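Local structure of multi-copper Oxidase CueO (Ochrobactrum, 6EVG) at residues A62-P66 with H143-G148. The protein is a laccase-like multi-copper oxidase that acts on lignin model compounds and lignosulfonate, probably coupling their oxidation to the reduction of dioxygen. Residues are numbered along the deposited sequence; the frame is centred on the assembly and turned at random.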
ATOM      1  N   ALA A  62      15.590  -0.404  11.998  1.00  9.59           N
ATOM      2  CA  ALA A  62      14.827   0.518  12.813  1.00  9.99           C
ATOM      3  C   ALA A  62      13.699   1.237  12.121  1.00  8.78           C
ATOM      4  O   ALA A  62      12.889   1.911  12.762  1.00  9.35           O
ATOM      5  CB  ALA A  62      15.768   1.550  13.406  1.00 12.00           C
ATOM      6  N   TYR A  63      13.608   1.100  10.776  1.00  8.29           N
ATOM      7  CA  TYR A  63      12.578   1.812  10.011  1.00  7.82           C
ATOM      8  C   TYR A  63      12.407   1.117   8.654  1.00  7.73           C
ATOM      9  O   TYR A  63      13.413   0.706   8.057  1.00  8.46           O
ATOM     10  CB  TYR A  63      12.991   3.305   9.806  1.00  8.53           C
ATOM     11  CG  TYR A  63      11.855   4.134   9.273  1.00  7.85           C
ATOM     12  CD1 TYR A  63      10.886   4.656  10.105  1.00  8.50           C
ATOM     13  CD2 TYR A  63      11.686   4.373   7.887  1.00  8.60           C
ATOM     14  CE1 TYR A  63       9.776   5.314   9.624  1.00  8.12           C
ATOM     15  CE2 TYR A  63      10.586   5.045   7.376  1.00  8.38           C
ATOM     16  CZ  TYR A  63       9.602   5.508   8.251  1.00  8.25           C
ATOM     17  OH  TYR A  63       8.500   6.141   7.804  1.00  9.50           O
ATOM     18  N   LEU A  64      11.173   0.989   8.188  1.00  7.06           N
ATOM     19  CA  LEU A  64      10.913   0.301   6.919  1.00  7.09           C
ATOM     20  C   LEU A  64      11.462  -1.122   7.015  1.00  7.02           C
ATOM     21  O   LEU A  64      11.460  -1.693   8.107  1.00  8.49           O
ATOM     22  CB  LEU A  64      11.339   1.140   5.728  1.00  8.61           C
ATOM     23  CG  LEU A  64      10.276   2.101   5.221  1.00 13.19           C
ATOM     24  CD1 LEU A  64      10.860   3.007   4.170  1.00 14.01           C
ATOM     25  CD2 LEU A  64       9.045   1.495   4.635  1.00 19.48           C
ATOM     26  N   GLY A  65      11.846  -1.714   5.905  1.00  6.99           N
ATOM     27  CA  GLY A  65      12.078  -3.139   5.864  1.00  7.29           C
ATOM     28  C   GLY A  65      12.658  -3.539   4.538  1.00  7.23           C
ATOM     29  O   GLY A  65      12.875  -2.721   3.643  1.00  8.55           O
ATOM     30  N   PRO A  66      12.953  -4.833   4.379  1.00  7.08           N
ATOM     31  CA  PRO A  66      13.501  -5.342   3.122  1.00  7.10           C
ATOM     32  C   PRO A  66      12.466  -5.353   1.998  1.00  6.80           C
ATOM     33  O   PRO A  66      11.260  -5.289   2.240  1.00  7.82           O
ATOM     34  CB  PRO A  66      13.902  -6.764   3.469  1.00  7.92           C
ATOM     35  CG  PRO A  66      12.913  -7.161   4.536  1.00  8.39           C
ATOM     36  CD  PRO A  66      12.726  -5.899   5.337  1.00  8.31           C
ATOM     37  N   HIS A 143       3.025   4.063  11.603  1.00  7.96           N
ATOM     38  CA  HIS A 143       3.727   5.344  11.539  1.00  7.67           C
ATOM     39  C   HIS A 143       5.128   5.241  12.115  1.00  8.20           C
ATOM     40  O   HIS A 143       6.089   5.886  11.648  1.00  8.55           O
ATOM     41  CB  HIS A 143       2.934   6.461  12.218  1.00  8.12           C
ATOM     42  CG  HIS A 143       3.441   7.810  11.816  1.00  8.36           C
ATOM     43  ND1 HIS A 143       3.155   8.345  10.587  1.00  8.48           N
ATOM     44  CD2 HIS A 143       4.283   8.693  12.410  1.00  8.91           C
ATOM     45  CE1 HIS A 143       3.830   9.489  10.474  1.00  8.47           C
ATOM     46  NE2 HIS A 143       4.552   9.729  11.543  1.00  8.97           N
ATOM     47  N   LEU A 144       5.296   4.441  13.190  1.00  7.89           N
ATOM     48  CA  LEU A 144       6.631   4.223  13.722  1.00  8.18           C
ATOM     49  C   LEU A 144       7.595   3.792  12.660  1.00  7.41           C
ATOM     50  O   LEU A 144       8.789   4.103  12.762  1.00  8.31           O
ATOM     51  CB  LEU A 144       6.568   3.232  14.881  1.00  9.04           C
ATOM     52  CG  LEU A 144       6.094   3.798  16.240  1.00 11.29           C
ATOM     53  CD1 LEU A 144       5.716   2.658  17.180  1.00 13.41           C
ATOM     54  CD2 LEU A 144       7.150   4.672  16.851  1.00 12.51           C
ATOM     55  N   GLY A 145       7.095   2.987  11.709  1.00  7.88           N
ATOM     56  CA  GLY A 145       7.882   2.643  10.533  1.00  7.58           C
ATOM     57  C   GLY A 145       7.823   1.192  10.104  1.00  7.38           C
ATOM     58  O   GLY A 145       8.563   0.809   9.188  1.00  8.06           O
ATOM     59  N   ILE A 146       6.941   0.359  10.685  1.00  7.37           N
ATOM     60  CA  ILE A 146       6.980  -1.056  10.367  1.00  7.17           C
ATOM     61  C   ILE A 146       6.304  -1.352   9.035  1.00  7.24           C
ATOM     62  O   ILE A 146       5.074  -1.228   8.907  1.00  8.18           O
ATOM     63  CB  ILE A 146       6.313  -1.868  11.523  1.00  7.69           C
ATOM     64  CG1 ILE A 146       7.014  -1.622  12.851  1.00  8.28           C
ATOM     65  CG2 ILE A 146       6.302  -3.343  11.166  1.00  8.01           C
ATOM     66  CD1 ILE A 146       6.135  -2.037  14.059  1.00  8.90           C
ATOM     67  N   ALA A 147       7.109  -1.735   8.059  1.00  7.20           N
ATOM     68  CA  ALA A 147       6.623  -2.134   6.739  1.00  7.30           C
ATOM     69  C   ALA A 147       7.759  -2.743   5.980  1.00  7.01           C
ATOM     70  O   ALA A 147       8.918  -2.443   6.241  1.00  8.44           O
ATOM     71  CB  ALA A 147       6.072  -0.970   5.934  1.00  8.64           C
ATOM     72  N   GLY A 148       7.404  -3.582   5.000  1.00  6.71           N
ATOM     73  CA  GLY A 148       8.383  -4.057   4.009  1.00  7.02           C
ATOM     74  C   GLY A 148       7.672  -4.248   2.670  1.00  6.31           C
ATOM     75  O   GLY A 148       6.481  -4.061   2.574  1.00  6.73           O
TER
HETATM   76  O   HOH W   1       6.371   7.178   9.235  1.00  9.73           O
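The hydroxyl OH of Y63 and the carbonyl O of H143 are joined by a water that donates to both; it lies 2.8 Å from Y63 OH, in the plane of the phenol ring, and also sits over one face of the H143 imidazole. Y63 OH is also hydrogen-bonded to Q176 OE1. With CG anti to the backbone N (chi1 -169°), the Y63 ring lies along the helix end: CD1 comes edge-on to L144 O at 3.4 Å, and CE1 approaches G145 CA equally closely. A leucine in its place lacks the hydroxyl, and is likely to leave the water and Q176 without their shared partner and to open a gap beside G145 CA. G145 closes helix 138-144 in a Schellman motif with positive phi (137°); a CB here would collide with Y63 CD1. In this cupredoxin-like domain the chain then runs into strand 148-153, alongside the approach to its parallel neighbour 67-71. L64 N donates to G145 O at 2.8 Å through a bent bond (137° at the hydrogen). Further along, L64 CD2 meets A147 CB at 4.1 Å, and G65 CA makes a CA-H...O contact of 3.3 Å with A147 O. P66 has a backbone hydrogen bond to L149, where the two strands begin to pair.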